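Kinesin-like protein KAR3 (Saccharomyces cerevisiae, PDB 1F9V) is a kinesin-family motor protein whose motor domain binds ADP and magnesium and probably couples ATP hydrolysis to force production along microtubules. Local coordinates at residues S79-Y84 with N119-L124; E136-E139 with N144-D147. The protein carries 2 engineered substitutions. One frame throughout, in Å; residues are numbered along the deposited sequence.

Contact 1: residues S79-Y84 with N119-L124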
loop_
_atom_site.group_PDB
_atom_site.type_symbol
_atom_site.label_atom_id
_atom_site.label_comp_id
_atom_site.label_asym_id
_atom_site.label_seq_id
_atom_site.Cartn_x
_atom_site.Cartn_y
_atom_site.Cartn_z
ATOM N N SER A 79 10.545 -11.404 -1.457
ATOM C CA SER A 79 11.044 -11.765 -0.138
ATOM C C SER A 79 10.042 -12.678 0.583
ATOM O O SER A 79 10.401 -13.381 1.527
ATOM C CB SER A 79 11.318 -10.503 0.692
ATOM O OG SER A 79 10.118 -9.950 1.204
ATOM N N SER A 80 8.793 -12.675 0.129
ATOM C CA SER A 80 7.762 -13.516 0.734
ATOM C C SER A 80 8.054 -14.998 0.510
ATOM O O SER A 80 7.531 -15.855 1.226
ATOM C CB SER A 80 6.393 -13.179 0.155
ATOM O OG SER A 80 5.669 -12.344 1.042
ATOM N N LEU A 81 8.882 -15.298 -0.489
ATOM C CA LEU A 81 9.243 -16.684 -0.779
ATOM C C LEU A 81 10.242 -17.171 0.264
ATOM O O LEU A 81 10.438 -18.375 0.439
ATOM C CB LEU A 81 9.833 -16.795 -2.185
ATOM C CG LEU A 81 8.796 -16.543 -3.287
ATOM C CD1 LEU A 81 9.492 -16.071 -4.551
ATOM C CD2 LEU A 81 8.002 -17.810 -3.548
ATOM N N ASP A 82 10.865 -16.223 0.960
ATOM C CA ASP A 82 11.827 -16.536 2.014
ATOM C C ASP A 82 11.135 -16.555 3.378
ATOM O O ASP A 82 11.791 -16.722 4.403
ATOM C CB ASP A 82 12.953 -15.496 2.047
ATOM C CG ASP A 82 13.732 -15.437 0.753
ATOM O OD1 ASP A 82 13.817 -16.477 0.066
ATOM O OD2 ASP A 82 14.259 -14.351 0.423
ATOM N N GLY A 83 9.820 -16.367 3.389
ATOM C CA GLY A 83 9.082 -16.380 4.639
ATOM C C GLY A 83 8.801 -15.019 5.252
ATOM O O GLY A 83 8.269 -14.932 6.358
ATOM N N TYR A 84 9.163 -13.949 4.550
ATOM C CA TYR A 84 8.914 -12.606 5.064
ATOM C C TYR A 84 7.479 -12.208 4.776
ATOM O O TYR A 84 6.913 -12.596 3.756
ATOM C CB TYR A 84 9.818 -11.578 4.379
ATOM C CG TYR A 84 11.243 -11.573 4.851
ATOM C CD1 TYR A 84 12.230 -12.268 4.146
ATOM C CD2 TYR A 84 11.617 -10.867 5.993
ATOM C CE1 TYR A 84 13.553 -12.256 4.567
ATOM C CE2 TYR A 84 12.936 -10.848 6.422
ATOM C CZ TYR A 84 13.899 -11.545 5.706
ATOM O OH TYR A 84 15.204 -11.529 6.124
ATOM N N ASN A 119 6.811 -16.823 -11.378
ATOM C CA ASN A 119 8.037 -16.979 -12.162
ATOM C C ASN A 119 9.101 -17.517 -11.216
ATOM O O ASN A 119 9.900 -18.378 -11.578
ATOM C CB ASN A 119 8.507 -15.640 -12.737
ATOM C CG ASN A 119 7.649 -15.165 -13.894
ATOM O OD1 ASN A 119 6.915 -15.946 -14.505
ATOM N ND2 ASN A 119 7.736 -13.871 -14.202
ATOM N N TRP A 120 9.096 -17.001 -9.993
ATOM C CA TRP A 120 10.053 -17.423 -8.980
ATOM C C TRP A 120 9.755 -18.837 -8.499
ATOM O O TRP A 120 10.669 -19.621 -8.249
ATOM C CB TRP A 120 10.010 -16.463 -7.795
ATOM C CG TRP A 120 11.068 -15.426 -7.859
ATOM C CD1 TRP A 120 10.896 -14.090 -8.088
ATOM C CD2 TRP A 120 12.475 -15.629 -7.702
ATOM N NE1 TRP A 120 12.110 -13.450 -8.082
ATOM C CE2 TRP A 120 13.098 -14.368 -7.847
ATOM C CE3 TRP A 120 13.272 -16.754 -7.450
ATOM C CZ2 TRP A 120 14.484 -14.201 -7.751
ATOM C CZ3 TRP A 120 14.652 -16.587 -7.355
ATOM C CH2 TRP A 120 15.243 -15.316 -7.505
ATOM N N ILE A 121 8.469 -19.149 -8.366
ATOM C CA ILE A 121 8.050 -20.465 -7.911
ATOM C C ILE A 121 8.537 -21.520 -8.903
ATOM O O ILE A 121 9.050 -22.565 -8.507
ATOM C CB ILE A 121 6.505 -20.542 -7.767
ATOM C CG1 ILE A 121 6.062 -19.789 -6.501
ATOM C CG2 ILE A 121 6.054 -22.004 -7.710
ATOM C CD1 ILE A 121 4.563 -19.726 -6.297
ATOM N N ASN A 122 8.387 -21.242 -10.194
ATOM C CA ASN A 122 8.835 -22.186 -11.209
ATOM C C ASN A 122 10.344 -22.344 -11.124
ATOM O O ASN A 122 10.865 -23.457 -11.198
ATOM C CB ASN A 122 8.431 -21.697 -12.595
ATOM C CG ASN A 122 6.934 -21.661 -12.772
ATOM O OD1 ASN A 122 6.235 -22.602 -12.395
ATOM N ND2 ASN A 122 6.425 -20.570 -13.336
ATOM N N LYS A 123 11.042 -21.225 -10.952
ATOM C CA LYS A 123 12.496 -21.235 -10.854
ATOM C C LYS A 123 13.022 -21.960 -9.608
ATOM O O LYS A 123 14.151 -22.453 -9.599
ATOM C CB LYS A 123 13.025 -19.799 -10.868
ATOM C CG LYS A 123 14.405 -19.633 -10.248
ATOM C CD LYS A 123 15.256 -18.652 -11.046
ATOM C CE LYS A 123 16.681 -18.587 -10.511
ATOM N NZ LYS A 123 17.614 -17.961 -11.492
ATOM N N LEU A 124 12.204 -22.030 -8.561
ATOM C CA LEU A 124 12.620 -22.675 -7.320
ATOM C C LEU A 124 12.342 -24.173 -7.262
ATOM O O LEU A 124 12.768 -24.847 -6.322
ATOM C CB LEU A 124 11.969 -21.980 -6.120
ATOM C CG LEU A 124 12.434 -20.544 -5.857
ATOM C CD1 LEU A 124 11.537 -19.913 -4.803
ATOM C CD2 LEU A 124 13.885 -20.533 -5.409
#
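Leu-81 meets helix 109-124 with the two branches of its isobutyl group, CD1 on Trp-120 and CD2 between Ile-121 and Leu-124. CD1 presses against the root of Trp-120, 3.3 Å from its CB, a tight fit for two carbons, with the indole CG next at 3.7 Å. The methyl comes in at a slant to the ring, and the rest of the indole leads away from Leu-81 to meet His-116 edge-to-face. CD2 reaches the neighbouring residue, 4.0 Å from CG1 of Ile-121, where the two side chains cross at about a right angle. The same methyl lies more loosely against Leu-124, 4.3 Å from its CD1, one helical turn beyond Trp-120. With CG of Leu-81 anti to its own carbonyl carbon (chi1 -69°), the two methyls part over Trp-120 on one branch and Ile-121 on the other.

In the kinesin motor fold, helices pack on a central mixed sheet; here the linker from helix 66-77 to strand 86-91 rests on helix 109-124, and Ile-121 also lies on Tyr-131 and Val-133 of strand 130-141. The Tyr-131 OH is hydrogen-bonded to the carbonyl O of Leu-81, a polar tie beside the apolar one.

Behind Leu-81 the chain curls back on itself. Gly-83 has a positive phi of 97°, and the Ser-80 hydroxyl OG donates to the carbonyl O of Tyr-84 at 3.0 Å, from 22° off the carbonyl plane. Beyond this turn the Tyr-84 ring makes a cation-pi contact with Lys-311.

Contact 2: residues E136-E139 with N144-D147; sequences EFIE and NIVD
Glu-139 lies side by side with Val-146, both pointing the same way, its CG 3.7 Å from the valine CB. The extended chain keeps its carboxylate alongside the valine, OE2 3.9 Å from Val-146 CG2, while OE1 has a weak hydrogen bond to Ser-217 OG. The backbones of the same two residues exchange two bonds: Glu-139 N to Val-146 O at 2.9 Å, and Val-146 N to Glu-139 O at 2.8 Å. Glu-139 O also takes a CA-H contact from Ile-145.

On the other face Ile-138 slants toward Ile-145, CD1 to CG2 at 4.1 Å. Asp-147, with CG anti to its N (chi1 178°), places OD1 2.7 Å from the oxygen of water 1; the water accepts from Phe-137 N at 2.9 Å, while Phe-137 keeps a backbone hydrogen bond to Leu-148. The carboxylate is also held by backbone amides: OD1 by Leu-149 N, OD2 by Thr-182 N.

Glu-139 with Val-146 is a hydrogen-bonded pair and Ile-138 with Asp-147 a non-hydrogen-bonded one, in the antiparallel register of a twisted beta hairpin, whose long strand 130-141 also belongs to the central sheet of the kinesin motor domain.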
loop_
_atom_site.group_PDB
_atom_site.type_symbol
_atom_site.label_atom_id
_atom_site.label_comp_id
_atom_site.label_asym_id
_atom_site.label_seq_id
_atom_site.Cartn_x
_atom_site.Cartn_y
_atom_site.Cartn_z
ATOM N N GLU A 136 -7.104 -14.039 -0.451
ATOM C CA GLU A 136 -8.376 -13.506 0.002
ATOM C C GLU A 136 -8.392 -12.067 -0.498
ATOM O O GLU A 136 -7.333 -11.459 -0.683
ATOM C CB GLU A 136 -8.476 -13.504 1.530
ATOM C CG GLU A 136 -8.449 -14.880 2.175
ATOM C CD GLU A 136 -7.043 -15.324 2.510
ATOM O OE1 GLU A 136 -6.288 -14.510 3.079
ATOM O OE2 GLU A 136 -6.685 -16.481 2.205
ATOM N N PHE A 137 -9.585 -11.541 -0.735
ATOM C CA PHE A 137 -9.746 -10.162 -1.186
ATOM C C PHE A 137 -10.893 -9.592 -0.369
ATOM O O PHE A 137 -12.061 -9.959 -0.560
ATOM C CB PHE A 137 -10.070 -10.109 -2.688
ATOM C CG PHE A 137 -9.843 -8.756 -3.319
ATOM C CD1 PHE A 137 -9.169 -7.743 -2.640
ATOM C CD2 PHE A 137 -10.316 -8.498 -4.598
ATOM C CE1 PHE A 137 -8.970 -6.491 -3.230
ATOM C CE2 PHE A 137 -10.123 -7.254 -5.194
ATOM C CZ PHE A 137 -9.449 -6.251 -4.505
ATOM N N ILE A 138 -10.550 -8.707 0.560
ATOM C CA ILE A 138 -11.543 -8.106 1.430
ATOM C C ILE A 138 -11.465 -6.594 1.381
ATOM O O ILE A 138 -10.562 -6.020 0.774
ATOM C CB ILE A 138 -11.325 -8.539 2.910
ATOM C CG1 ILE A 138 -9.985 -7.998 3.419
ATOM C CG2 ILE A 138 -11.348 -10.069 3.030
ATOM C CD1 ILE A 138 -9.796 -8.096 4.928
ATOM N N GLU A 139 -12.429 -5.955 2.027
ATOM C CA GLU A 139 -12.433 -4.512 2.129
ATOM C C GLU A 139 -12.854 -4.181 3.553
ATOM O O GLU A 139 -13.556 -4.960 4.198
ATOM C CB GLU A 139 -13.411 -3.887 1.129
ATOM C CG GLU A 139 -14.771 -3.595 1.715
ATOM C CD GLU A 139 -15.728 -2.965 0.726
ATOM O OE1 GLU A 139 -15.293 -2.565 -0.378
ATOM O OE2 GLU A 139 -16.926 -2.874 1.063
ATOM N N ASN A 144 -15.618 -2.242 9.288
ATOM C CA ASN A 144 -16.214 -3.572 9.172
ATOM C C ASN A 144 -15.570 -4.287 7.988
ATOM O O ASN A 144 -15.344 -3.682 6.944
ATOM C CB ASN A 144 -17.720 -3.480 8.924
ATOM C CG ASN A 144 -18.483 -2.970 10.131
ATOM O OD1 ASN A 144 -19.427 -2.195 9.996
ATOM N ND2 ASN A 144 -18.078 -3.400 11.315
ATOM N N ILE A 145 -15.281 -5.574 8.153
ATOM C CA ILE A 145 -14.673 -6.360 7.090
ATOM C C ILE A 145 -15.756 -6.925 6.183
ATOM O O ILE A 145 -16.784 -7.417 6.654
ATOM C CB ILE A 145 -13.840 -7.530 7.669
ATOM C CG1 ILE A 145 -12.576 -6.983 8.337
ATOM C CG2 ILE A 145 -13.487 -8.530 6.561
ATOM C CD1 ILE A 145 -11.777 -8.022 9.118
ATOM N N VAL A 146 -15.525 -6.832 4.877
ATOM C CA VAL A 146 -16.443 -7.350 3.875
ATOM C C VAL A 146 -15.640 -8.265 2.953
ATOM O O VAL A 146 -14.537 -7.923 2.539
ATOM C CB VAL A 146 -17.072 -6.215 3.026
ATOM C CG1 VAL A 146 -17.881 -6.806 1.885
ATOM C CG2 VAL A 146 -17.955 -5.341 3.896
ATOM N N ASP A 147 -16.193 -9.434 2.653
ATOM C CA ASP A 147 -15.540 -10.400 1.783
ATOM C C ASP A 147 -15.960 -10.085 0.348
ATOM O O ASP A 147 -17.123 -10.259 -0.016
ATOM C CB ASP A 147 -15.980 -11.815 2.177
ATOM C CG ASP A 147 -15.381 -12.892 1.291
ATOM O OD1 ASP A 147 -14.507 -12.584 0.452
ATOM O OD2 ASP A 147 -15.792 -14.065 1.442
HETATM O O HOH W 1 -11.898 -13.110 0.086
#

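How the contacts relate
Contact 1 closes before contact 2 opens along the chain, and strand 130-141 connects them: the next element after helix 109-124, it covers Ile-121 and Leu-124 near its start and carries residues 136-139 near its end. Their centres are 26 Å apart, their nearest atoms about 12 Å. Neither touches nucleotide, and the chain holds two ADP molecules. One pocket includes Gln-75 and Leu-76, just before residues 79-84; the side chain of Trp-120 is about 11 Å from an ADP, probably this one. The other is at the P-loop, where Gly-97, Lys-98 and Thr-99 bind ADP; on contact 2's side, the Phe-137 side chain is about 10 Å from the magnesium ion and about 12 Å from an ADP.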